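Local coordinates for protein UDP-N-acetylglucosamine 2-epimerase (PDB 4NES) that probably catalyses the reversible epimerization at C-2 of UDP-N-acetylglucosamine to UDP-N-acetylmannosamine, working as a homodimer with the GT-B fold, at residues 205-210 with 285-290; 238-243 with 263-268; 303-308 with 321-326. One frame throughout, in Å; residues are numbered along the deposited sequence.

Contact 1 (205-210 with 285-290). With UDP (uridine-5'-diphosphate), chain C; UD1 (uridine-diphosphate-N-acetylglucosamine), chain B.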
# COMPACT_ATOMS: atom_id res chain seq x y z
N THR A 205 29.88 -0.90 4.71
CA THR A 205 28.90 -0.02 4.07
C THR A 205 27.81 0.30 5.08
O THR A 205 27.50 -0.53 5.92
CB THR A 205 28.26 -0.60 2.77
OG1 THR A 205 27.29 -1.61 3.10
CG2 THR A 205 29.31 -1.14 1.79
N LEU A 206 27.24 1.50 4.99
CA LEU A 206 26.23 1.92 5.95
C LEU A 206 25.34 2.95 5.28
O LEU A 206 25.83 4.01 4.88
CB LEU A 206 26.90 2.56 7.18
CG LEU A 206 25.97 2.82 8.37
CD1 LEU A 206 25.76 1.52 9.14
CD2 LEU A 206 26.54 3.89 9.29
N HIS A 207 24.04 2.68 5.20
CA HIS A 207 23.12 3.65 4.60
C HIS A 207 21.64 3.57 5.01
O HIS A 207 20.83 4.33 4.48
CB HIS A 207 23.21 3.63 3.06
CG HIS A 207 22.50 2.47 2.41
ND1 HIS A 207 23.08 1.24 2.22
CD2 HIS A 207 21.24 2.38 1.89
CE1 HIS A 207 22.22 0.44 1.62
NE2 HIS A 207 21.10 1.10 1.41
N ARG A 208 21.28 2.66 5.91
CA ARG A 208 19.87 2.58 6.33
C ARG A 208 19.44 3.92 6.89
O ARG A 208 20.18 4.55 7.65
CB ARG A 208 19.66 1.52 7.42
CG ARG A 208 19.87 0.07 6.99
CD ARG A 208 18.60 -0.60 6.48
NE ARG A 208 18.09 -0.05 5.23
CZ ARG A 208 18.57 -0.33 4.02
NH1 ARG A 208 19.62 -1.13 3.88
NH2 ARG A 208 18.01 0.23 2.95
N ALA A 209 18.24 4.37 6.52
CA ALA A 209 17.73 5.65 7.00
C ALA A 209 17.77 5.72 8.52
O ALA A 209 18.16 6.75 9.10
CB ALA A 209 16.31 5.88 6.50
N GLU A 210 17.39 4.63 9.18
CA GLU A 210 17.29 4.63 10.64
C GLU A 210 18.66 4.71 11.33
O GLU A 210 18.75 5.02 12.51
CB GLU A 210 16.51 3.40 11.12
CG GLU A 210 17.06 2.07 10.63
CD GLU A 210 16.46 1.59 9.30
OE1 GLU A 210 15.94 2.41 8.51
OE2 GLU A 210 16.51 0.37 9.06
N LEU A 285 31.20 -5.53 7.44
CA LEU A 285 30.35 -4.82 8.39
C LEU A 285 29.36 -4.01 7.58
O LEU A 285 29.76 -3.22 6.73
CB LEU A 285 31.19 -3.84 9.21
CG LEU A 285 32.47 -4.38 9.84
CD1 LEU A 285 33.37 -3.23 10.29
CD2 LEU A 285 32.10 -5.24 11.01
N THR A 286 28.07 -4.20 7.82
CA THR A 286 27.11 -3.57 6.93
C THR A 286 25.74 -3.38 7.56
O THR A 286 25.38 -4.05 8.53
CB THR A 286 26.96 -4.40 5.64
OG1 THR A 286 26.34 -3.62 4.61
CG2 THR A 286 26.15 -5.67 5.89
N ASP A 287 24.97 -2.47 6.96
CA ASP A 287 23.53 -2.48 7.18
C ASP A 287 22.74 -2.66 5.88
O ASP A 287 21.53 -2.45 5.84
CB ASP A 287 23.04 -1.25 7.99
CG ASP A 287 23.17 0.06 7.22
OD1 ASP A 287 23.57 0.04 6.05
OD2 ASP A 287 22.82 1.11 7.80
N SER A 288 23.45 -3.04 4.81
CA SER A 288 22.83 -3.31 3.52
C SER A 288 22.14 -4.67 3.47
O SER A 288 22.65 -5.64 4.04
CB SER A 288 23.93 -3.30 2.45
OG SER A 288 23.45 -3.86 1.24
N GLY A 289 21.01 -4.76 2.77
CA GLY A 289 20.35 -6.04 2.59
C GLY A 289 21.13 -6.95 1.66
O GLY A 289 21.41 -8.11 1.97
N GLY A 290 21.47 -6.43 0.48
CA GLY A 290 22.20 -7.22 -0.49
C GLY A 290 23.57 -7.66 -0.01
O GLY A 290 24.00 -8.77 -0.32
N1 UDP C . 27.33 -2.53 -4.19
C2 UDP C . 28.13 -2.13 -5.22
N3 UDP C . 29.06 -1.18 -5.01
C4 UDP C . 29.24 -0.59 -3.81
C5 UDP C . 28.43 -0.97 -2.73
C6 UDP C . 27.47 -1.95 -2.96
O2 UDP C . 28.00 -2.64 -6.33
O4 UDP C . 30.21 0.40 -3.65
C1' UDP C . 26.26 -3.53 -4.37
C2' UDP C . 26.32 -4.73 -3.57
O2' UDP C . 27.23 -5.65 -4.12
C3' UDP C . 24.92 -5.18 -3.56
C4' UDP C . 24.15 -3.95 -3.69
O4' UDP C . 25.06 -2.91 -3.93
O3' UDP C . 24.59 -6.05 -4.61
C5' UDP C . 23.38 -3.59 -2.47
O5' UDP C . 22.75 -2.34 -2.60
PA UDP C . 22.51 -1.37 -1.36
O1A UDP C . 22.70 0.05 -1.85
O2A UDP C . 23.48 -1.74 -0.25
O3A UDP C . 21.01 -1.50 -0.91
PB UDP C . 20.18 -2.58 -0.14
O1B UDP C . 20.61 -3.98 -0.57
O2B UDP C . 20.37 -2.36 1.34
O3B UDP C . 18.77 -2.26 -0.55
C1' UD1 B . 17.16 3.86 -1.41
C2' UD1 B . 16.15 2.89 -0.87
C3' UD1 B . 16.77 1.86 -0.06
C4' UD1 B . 17.87 1.17 -0.75
C5' UD1 B . 18.84 2.17 -1.34
C6' UD1 B . 19.85 1.53 -2.21
C7' UD1 B . 13.84 3.94 -0.47
C8' UD1 B . 12.95 4.67 0.50
N2' UD1 B . 15.17 3.61 -0.01
O1' UD1 B . 17.76 4.51 -0.35
O3' UD1 B . 15.78 0.91 0.34
O4' UD1 B . 18.57 0.32 0.14
O5' UD1 B . 18.15 3.11 -2.16
O6' UD1 B . 21.08 2.16 -2.23
O7' UD1 B . 13.44 3.66 -1.60
N1 UD1 B . 21.56 10.34 -3.61
C2 UD1 B . 22.46 10.78 -4.48
N3 UD1 B . 22.56 10.23 -5.69
C4 UD1 B . 21.74 9.24 -6.06
C5 UD1 B . 20.79 8.75 -5.18
C6 UD1 B . 20.72 9.33 -3.92
O2 UD1 B . 23.22 11.69 -4.19
O4 UD1 B . 21.85 8.69 -7.31
C1B UD1 B . 21.45 10.93 -2.25
C2B UD1 B . 20.61 12.14 -2.17
O2' UD1 B . 21.14 13.02 -1.22
C3B UD1 B . 19.34 11.62 -1.70
C4B UD1 B . 19.77 10.56 -0.76
O4B UD1 B . 20.93 9.98 -1.32
O3B UD1 B . 18.50 12.58 -1.10
C5B UD1 B . 18.73 9.51 -0.58
O5B UD1 B . 18.24 8.94 -1.76
PA UD1 B . 16.99 8.02 -1.73
O1A UD1 B . 15.83 8.80 -1.19
O2A UD1 B . 16.74 7.51 -3.11
O3A UD1 B . 17.24 6.87 -0.70
PB UD1 B . 18.49 5.90 -0.53
O1B UD1 B . 19.15 6.23 0.77
O2B UD1 B . 19.37 5.92 -1.76
O HOH W 1 24.87 -0.34 3.61

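Contact 2 (238-243 with 263-268). With UD1 (uridine-diphosphate-N-acetylglucosamine), chain B; UDP (uridine-5'-diphosphate), chain C.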
# COMPACT_ATOMS: atom_id res chain seq x y z
N PHE A 238 35.75 1.73 3.52
CA PHE A 238 34.37 2.20 3.67
C PHE A 238 33.89 2.75 2.33
O PHE A 238 34.33 3.82 1.90
CB PHE A 238 34.35 3.29 4.75
CG PHE A 238 32.98 3.85 5.09
CD1 PHE A 238 31.81 3.22 4.72
CD2 PHE A 238 32.90 5.04 5.81
CE1 PHE A 238 30.57 3.77 5.05
CE2 PHE A 238 31.67 5.59 6.14
CZ PHE A 238 30.50 4.95 5.77
N SER A 239 33.01 2.00 1.65
CA SER A 239 32.34 2.52 0.46
C SER A 239 31.14 3.32 0.94
O SER A 239 30.22 2.76 1.54
CB SER A 239 31.86 1.38 -0.44
OG SER A 239 31.03 1.89 -1.48
N ILE A 240 31.15 4.63 0.69
CA ILE A 240 30.19 5.54 1.33
C ILE A 240 29.04 5.97 0.41
O ILE A 240 29.24 6.67 -0.59
CB ILE A 240 30.92 6.76 1.95
CG1 ILE A 240 29.93 7.68 2.67
CG2 ILE A 240 31.72 7.51 0.89
CD1 ILE A 240 30.64 8.79 3.42
N HIS A 241 27.84 5.54 0.76
CA HIS A 241 26.61 5.86 0.03
C HIS A 241 26.41 7.37 0.07
O HIS A 241 26.73 8.00 1.07
CB HIS A 241 25.46 5.16 0.74
CG HIS A 241 24.15 5.19 0.01
ND1 HIS A 241 23.40 6.33 -0.14
CD2 HIS A 241 23.43 4.18 -0.55
CE1 HIS A 241 22.29 6.04 -0.79
NE2 HIS A 241 22.27 4.75 -1.04
N PRO A 242 25.88 7.96 -1.02
CA PRO A 242 25.73 9.42 -1.01
C PRO A 242 24.79 9.96 0.08
O PRO A 242 25.02 11.07 0.55
CB PRO A 242 25.18 9.73 -2.41
CG PRO A 242 24.61 8.42 -2.91
CD PRO A 242 25.52 7.37 -2.32
N ARG A 243 23.77 9.21 0.47
CA ARG A 243 22.94 9.63 1.61
C ARG A 243 23.81 9.77 2.85
O ARG A 243 23.73 10.75 3.59
CB ARG A 243 21.86 8.59 1.88
CG ARG A 243 20.82 9.02 2.90
CD ARG A 243 20.05 7.84 3.45
NE ARG A 243 18.86 8.29 4.18
CZ ARG A 243 17.64 8.32 3.67
NH1 ARG A 243 17.40 7.90 2.43
NH2 ARG A 243 16.64 8.76 4.41
N ILE A 263 41.10 4.26 8.20
CA ILE A 263 39.89 4.15 7.39
C ILE A 263 40.14 4.67 5.99
O ILE A 263 40.53 5.83 5.82
CB ILE A 263 38.70 4.92 7.98
CG1 ILE A 263 38.40 4.46 9.41
CG2 ILE A 263 37.47 4.76 7.09
CD1 ILE A 263 37.25 5.20 10.09
N LYS A 264 39.93 3.83 4.98
CA LYS A 264 40.00 4.29 3.60
C LYS A 264 38.59 4.50 3.08
O LYS A 264 37.83 3.54 2.91
CB LYS A 264 40.76 3.31 2.71
CG LYS A 264 40.85 3.76 1.25
CD LYS A 264 42.21 3.46 0.64
CE LYS A 264 42.27 3.85 -0.83
NZ LYS A 264 42.11 5.32 -1.04
N ILE A 265 38.23 5.75 2.84
CA ILE A 265 36.91 6.09 2.33
C ILE A 265 36.96 6.09 0.82
O ILE A 265 37.81 6.76 0.21
CB ILE A 265 36.44 7.47 2.81
CG1 ILE A 265 36.50 7.55 4.34
CG2 ILE A 265 35.03 7.75 2.31
CD1 ILE A 265 36.06 8.89 4.90
N ILE A 266 36.06 5.34 0.20
CA ILE A 266 35.97 5.33 -1.26
C ILE A 266 34.55 5.67 -1.69
O ILE A 266 33.58 5.36 -0.98
CB ILE A 266 36.45 3.98 -1.87
CG1 ILE A 266 35.51 2.83 -1.49
CG2 ILE A 266 37.88 3.67 -1.44
CD1 ILE A 266 35.88 1.50 -2.16
N GLU A 267 34.43 6.35 -2.82
CA GLU A 267 33.14 6.59 -3.44
C GLU A 267 32.57 5.25 -3.86
O GLU A 267 33.33 4.29 -4.07
CB GLU A 267 33.31 7.47 -4.68
CG GLU A 267 33.99 8.80 -4.44
CD GLU A 267 34.20 9.57 -5.74
OE1 GLU A 267 33.19 9.91 -6.40
OE2 GLU A 267 35.37 9.81 -6.11
N PRO A 268 31.24 5.16 -4.00
CA PRO A 268 30.60 3.93 -4.46
C PRO A 268 31.26 3.41 -5.74
O PRO A 268 31.57 4.19 -6.65
CB PRO A 268 29.16 4.38 -4.74
CG PRO A 268 28.93 5.45 -3.73
CD PRO A 268 30.25 6.20 -3.65
C1' UD1 B . 17.16 3.86 -1.41
C2' UD1 B . 16.15 2.89 -0.87
C3' UD1 B . 16.77 1.86 -0.06
C4' UD1 B . 17.87 1.17 -0.75
C5' UD1 B . 18.84 2.17 -1.34
C6' UD1 B . 19.85 1.53 -2.21
C7' UD1 B . 13.84 3.94 -0.47
C8' UD1 B . 12.95 4.67 0.50
N2' UD1 B . 15.17 3.61 -0.01
O1' UD1 B . 17.76 4.51 -0.35
O3' UD1 B . 15.78 0.91 0.34
O4' UD1 B . 18.57 0.32 0.14
O5' UD1 B . 18.15 3.11 -2.16
O6' UD1 B . 21.08 2.16 -2.23
O7' UD1 B . 13.44 3.66 -1.60
N1 UD1 B . 21.56 10.34 -3.61
C2 UD1 B . 22.46 10.78 -4.48
N3 UD1 B . 22.56 10.23 -5.69
C4 UD1 B . 21.74 9.24 -6.06
C5 UD1 B . 20.79 8.75 -5.18
C6 UD1 B . 20.72 9.33 -3.92
O2 UD1 B . 23.22 11.69 -4.19
O4 UD1 B . 21.85 8.69 -7.31
C1B UD1 B . 21.45 10.93 -2.25
C2B UD1 B . 20.61 12.14 -2.17
O2' UD1 B . 21.14 13.02 -1.22
C3B UD1 B . 19.34 11.62 -1.70
C4B UD1 B . 19.77 10.56 -0.76
O4B UD1 B . 20.93 9.98 -1.32
O3B UD1 B . 18.50 12.58 -1.10
C5B UD1 B . 18.73 9.51 -0.58
O5B UD1 B . 18.24 8.94 -1.76
PA UD1 B . 16.99 8.02 -1.73
O1A UD1 B . 15.83 8.80 -1.19
O2A UD1 B . 16.74 7.51 -3.11
O3A UD1 B . 17.24 6.87 -0.70
PB UD1 B . 18.49 5.90 -0.53
O1B UD1 B . 19.15 6.23 0.77
O2B UD1 B . 19.37 5.92 -1.76
N1 UDP C . 27.33 -2.53 -4.19
C2 UDP C . 28.13 -2.13 -5.22
N3 UDP C . 29.06 -1.18 -5.01
C4 UDP C . 29.24 -0.59 -3.81
C5 UDP C . 28.43 -0.97 -2.73
C6 UDP C . 27.47 -1.95 -2.96
O2 UDP C . 28.00 -2.64 -6.33
O4 UDP C . 30.21 0.40 -3.65
C1' UDP C . 26.26 -3.53 -4.37
C2' UDP C . 26.32 -4.73 -3.57
O2' UDP C . 27.23 -5.65 -4.12
C3' UDP C . 24.92 -5.18 -3.56
C4' UDP C . 24.15 -3.95 -3.69
O4' UDP C . 25.06 -2.91 -3.93
O3' UDP C . 24.59 -6.05 -4.61
C5' UDP C . 23.38 -3.59 -2.47
O5' UDP C . 22.75 -2.34 -2.60
PA UDP C . 22.51 -1.37 -1.36
O1A UDP C . 22.70 0.05 -1.85
O2A UDP C . 23.48 -1.74 -0.25
O3A UDP C . 21.01 -1.50 -0.91
PB UDP C . 20.18 -2.58 -0.14
O1B UDP C . 20.61 -3.98 -0.57
O2B UDP C . 20.37 -2.36 1.34
O3B UDP C . 18.77 -2.26 -0.55

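Contact 3 (303-308 with 321-326)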
# COMPACT_ATOMS: atom_id res chain seq x y z
N ILE A 303 28.87 -8.89 9.92
CA ILE A 303 28.32 -8.29 11.12
C ILE A 303 27.36 -7.20 10.68
O ILE A 303 27.75 -6.28 9.95
CB ILE A 303 29.42 -7.71 12.02
CG1 ILE A 303 30.26 -8.83 12.61
CG2 ILE A 303 28.80 -6.86 13.14
CD1 ILE A 303 31.54 -8.35 13.25
N THR A 304 26.10 -7.33 11.09
CA THR A 304 25.05 -6.43 10.62
C THR A 304 24.74 -5.38 11.68
O THR A 304 24.38 -5.70 12.82
CB THR A 304 23.79 -7.20 10.20
OG1 THR A 304 24.12 -8.08 9.11
CG2 THR A 304 22.72 -6.24 9.72
N LEU A 305 24.90 -4.12 11.29
CA LEU A 305 24.74 -2.99 12.21
C LEU A 305 23.27 -2.56 12.27
O LEU A 305 22.92 -1.41 11.99
CB LEU A 305 25.64 -1.84 11.74
CG LEU A 305 27.13 -2.20 11.59
CD1 LEU A 305 27.84 -1.21 10.68
CD2 LEU A 305 27.82 -2.25 12.95
N ARG A 306 22.41 -3.52 12.63
CA ARG A 306 20.97 -3.31 12.73
C ARG A 306 20.45 -4.13 13.90
O ARG A 306 21.12 -5.05 14.37
CB ARG A 306 20.26 -3.76 11.44
CG ARG A 306 20.62 -2.97 10.20
CD ARG A 306 20.01 -3.58 8.93
NE ARG A 306 18.57 -3.77 9.08
CZ ARG A 306 17.81 -4.50 8.25
NH1 ARG A 306 18.35 -5.08 7.19
NH2 ARG A 306 16.52 -4.63 8.49
N ASP A 307 19.25 -3.79 14.38
CA ASP A 307 18.64 -4.51 15.50
C ASP A 307 17.89 -5.74 15.02
O ASP A 307 17.52 -6.61 15.82
CB ASP A 307 17.67 -3.59 16.25
CG ASP A 307 18.37 -2.44 16.93
OD1 ASP A 307 19.49 -2.64 17.43
OD2 ASP A 307 17.80 -1.33 16.96
N ASN A 308 17.66 -5.81 13.72
CA ASN A 308 16.96 -6.94 13.12
C ASN A 308 17.35 -7.02 11.66
O ASN A 308 17.99 -6.11 11.12
CB ASN A 308 15.45 -6.78 13.25
CG ASN A 308 14.98 -5.42 12.84
OD1 ASN A 308 15.16 -5.02 11.69
ND2 ASN A 308 14.38 -4.69 13.77
N ILE A 321 25.70 -11.87 12.26
CA ILE A 321 25.32 -11.58 13.64
C ILE A 321 24.87 -10.13 13.70
O ILE A 321 25.47 -9.26 13.05
CB ILE A 321 26.50 -11.85 14.60
CG1 ILE A 321 26.11 -11.56 16.05
CG2 ILE A 321 27.74 -11.08 14.18
CD1 ILE A 321 27.12 -12.10 17.04
N LEU A 322 23.80 -9.87 14.45
CA LEU A 322 23.25 -8.52 14.59
C LEU A 322 23.82 -7.82 15.81
O LEU A 322 23.81 -8.38 16.91
CB LEU A 322 21.73 -8.58 14.72
CG LEU A 322 20.98 -9.37 13.65
CD1 LEU A 322 19.48 -9.32 13.90
CD2 LEU A 322 21.30 -8.84 12.28
N VAL A 323 24.29 -6.59 15.62
CA VAL A 323 24.86 -5.80 16.72
C VAL A 323 24.26 -4.40 16.89
O VAL A 323 24.60 -3.68 17.83
CB VAL A 323 26.40 -5.64 16.57
CG1 VAL A 323 27.07 -6.99 16.56
CG2 VAL A 323 26.73 -4.85 15.31
N GLY A 324 23.37 -4.02 15.98
CA GLY A 324 22.76 -2.70 16.00
C GLY A 324 23.76 -1.56 16.13
O GLY A 324 24.76 -1.49 15.40
N ASP A 325 23.45 -0.72 17.13
CA ASP A 325 24.08 0.54 17.52
C ASP A 325 25.19 0.30 18.53
O ASP A 325 26.02 1.18 18.80
CB ASP A 325 22.95 1.34 18.21
CG ASP A 325 23.39 2.69 18.74
OD1 ASP A 325 24.14 2.76 19.73
OD2 ASP A 325 22.90 3.71 18.21
N ASN A 326 25.21 -0.90 19.10
CA ASN A 326 25.91 -1.19 20.35
C ASN A 326 27.38 -1.51 20.13
O ASN A 326 27.70 -2.51 19.49
CB ASN A 326 25.20 -2.38 21.02
CG ASN A 326 25.73 -2.70 22.41
OD1 ASN A 326 26.94 -2.80 22.64
ND2 ASN A 326 24.81 -2.89 23.35
O HOH W 2 21.07 -1.04 18.61

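Contact 1 (205-210 with 285-290)
The carboxylate of Asp287 reaches across to the loop His207-Arg208 and takes a backbone N-H with each oxygen. OD1 accepts from His207 N at 2.8 Å through its syn lone pair; OD2 is met by Arg208 N at 2.9 Å from above the carboxylate plane, 39° out of it. Asp287 CG lies between its own backbone N and carbonyl carbon (chi1 68°), which turns both oxygens to the two N-H groups, and Leu206 CD1 and the CB of Arg208 lie beside OD2. Asn211 gives OD2 a further hydrogen bond.

Arg208 returns the grip: its chain bends at chi2 and chi3 around Asp287, bringing NH1 within 3.0 Å of Asp287 O, an approach in the guanidinium plane. The same NH1 also donates to O2B of UDP, while NH2 serves O4' of the bound UDP-N-acetylglucosamine and forms a salt bridge with Glu129. The His207 ring, nearly perpendicular to the Asp287 carboxylate, points NE2 at that sugar O4' at 2.9 Å in an almost straight bond (171°). Its other nitrogen, ND1, is joined through one water to Thr205 OG1 and Asp287 OD1, an arrangement consistent with Asp287 helping to orient the ring through the water.

Behind these residues the parallel strands run side by side. Thr286 OG1 donates to Thr205 OG1 (2.7 Å) and accepts from Ser288 N, closing an ST turn that leads into helix 289-298. At that helix start Ser288 OG, Gly289 N and Gly290 N bind the UDP phosphates.

Taken together, the bonds place His207, the active-site residue by similarity, and Arg208 where sugar and diphosphate meet; the helix end and the guanidinium would be expected to offset the charge on the diphosphate.

Contact 2 (238-243 with 263-268)
Ser239 and Pro268 come together beside the uracil of UDP: Ser239 OG sits 3.6 Å from Pro268 CA and donates to O4 of the base at 2.8 Å. The hydroxyl stands anti to the backbone N (chi1 171°), which carries it towards O4 of the uracil. Further along, the ring of Pro268 rests on the carbonyl of Ile240, with CD 3.3 Å from Ile240 O, and its CG also packs against Pro242 CD.

Pro242 in turn lies by the uracil of UDP-N-acetylglucosamine. On its flanks His241 NE2 donates to O6' of the sugar in a bent bond of 3.1 Å, and Arg243 NH1 to the phosphate oxygen O1B at 2.9 Å. His241 ND1 accepts from Arg243 N in the ring plane, a capping bond at the start of helix 242-250 that, with the NE2 bond, would hold the ring's rotation. A salt bridge to Asp213 steadies the Arg243 guanidinium.

The second shell is a parallel strand pair. Phe238 N to Lys264 O, Ile266 N to Phe238 O and Ile240 N to Ile266 O form its bonds, the first two nearly straight (176° and 174°). Ile240 CG2 meets Ile265 CG2 at 3.6 Å, while Ile240 CB stands over the centre of the Phe238 ring.

Backbone bonds and apolar branches thus hold the two segments in register; Ser239 reads the uracil of UDP, while His241, Pro242 and Arg243 meet the sugar, uracil and phosphate of UDP-N-acetylglucosamine.

Contact 3 (303-308 with 321-326)
Leu322 reaches across to strand 302-304 with CD2 and to the loop after it with CD1: CD2 lies 3.6 Å from Thr304 CB, the two side chains side by side, and CD1 lies 3.6 Å from Asn308 CA. With CG anti to the carbonyl carbon (chi1 -52°), the branch bridges the strand and the loop after it, and its CB touches Arg306 O. An alanine in place of Leu322 would remove CG and both methyls, and is likely to leave Thr304 CB and Asn308 CA without this apolar neighbour.

Gly324 has the next largest buried surface. Its positive phi (50°) suits a residue without a side chain, here in the type II' turn from Val323 to Asn326, and a CB would run into Asp307 OD1. Its N makes a weak bond to Arg306 O at 3.0 Å.

Ile303 and Ile321 lie side by side, CG1 against CG2 at 3.7 Å, on the face away from Leu322. Between the strands, Thr304 N bonds to Ile321 O at 2.8 Å and Val323 N to Thr304 O at 2.9 Å.

Strands 302-304 and 320-322, with helix 313-316 between them, make a beta-alpha-beta unit at one edge of the sheet. Helix 327-338 packs on Ile303, Ile321 and Val323, helix 289-298 on Thr304, and strand 283-286 flanks strand 302-304.

How the contacts relate
All three contacts join strands of one six-stranded parallel sheet, with contact 1 at its middle and contacts 2 and 3 towards its two edges. Contact 1 lies about 12 Å from contact 2 and about 10 Å from contact 3, centre to centre. It meets contact 2 where the rings of His207 and His241 stack, His207 CG being 3.5 Å from His241 CD2, and both contacts touch both ligands. Towards contact 3 it is continuous through the sheet, Thr286 O lying 2.8 Å from Leu305 N. Contacts 2 and 3 do not touch, and the side chain of Arg306 stays about 7 Å from UDP.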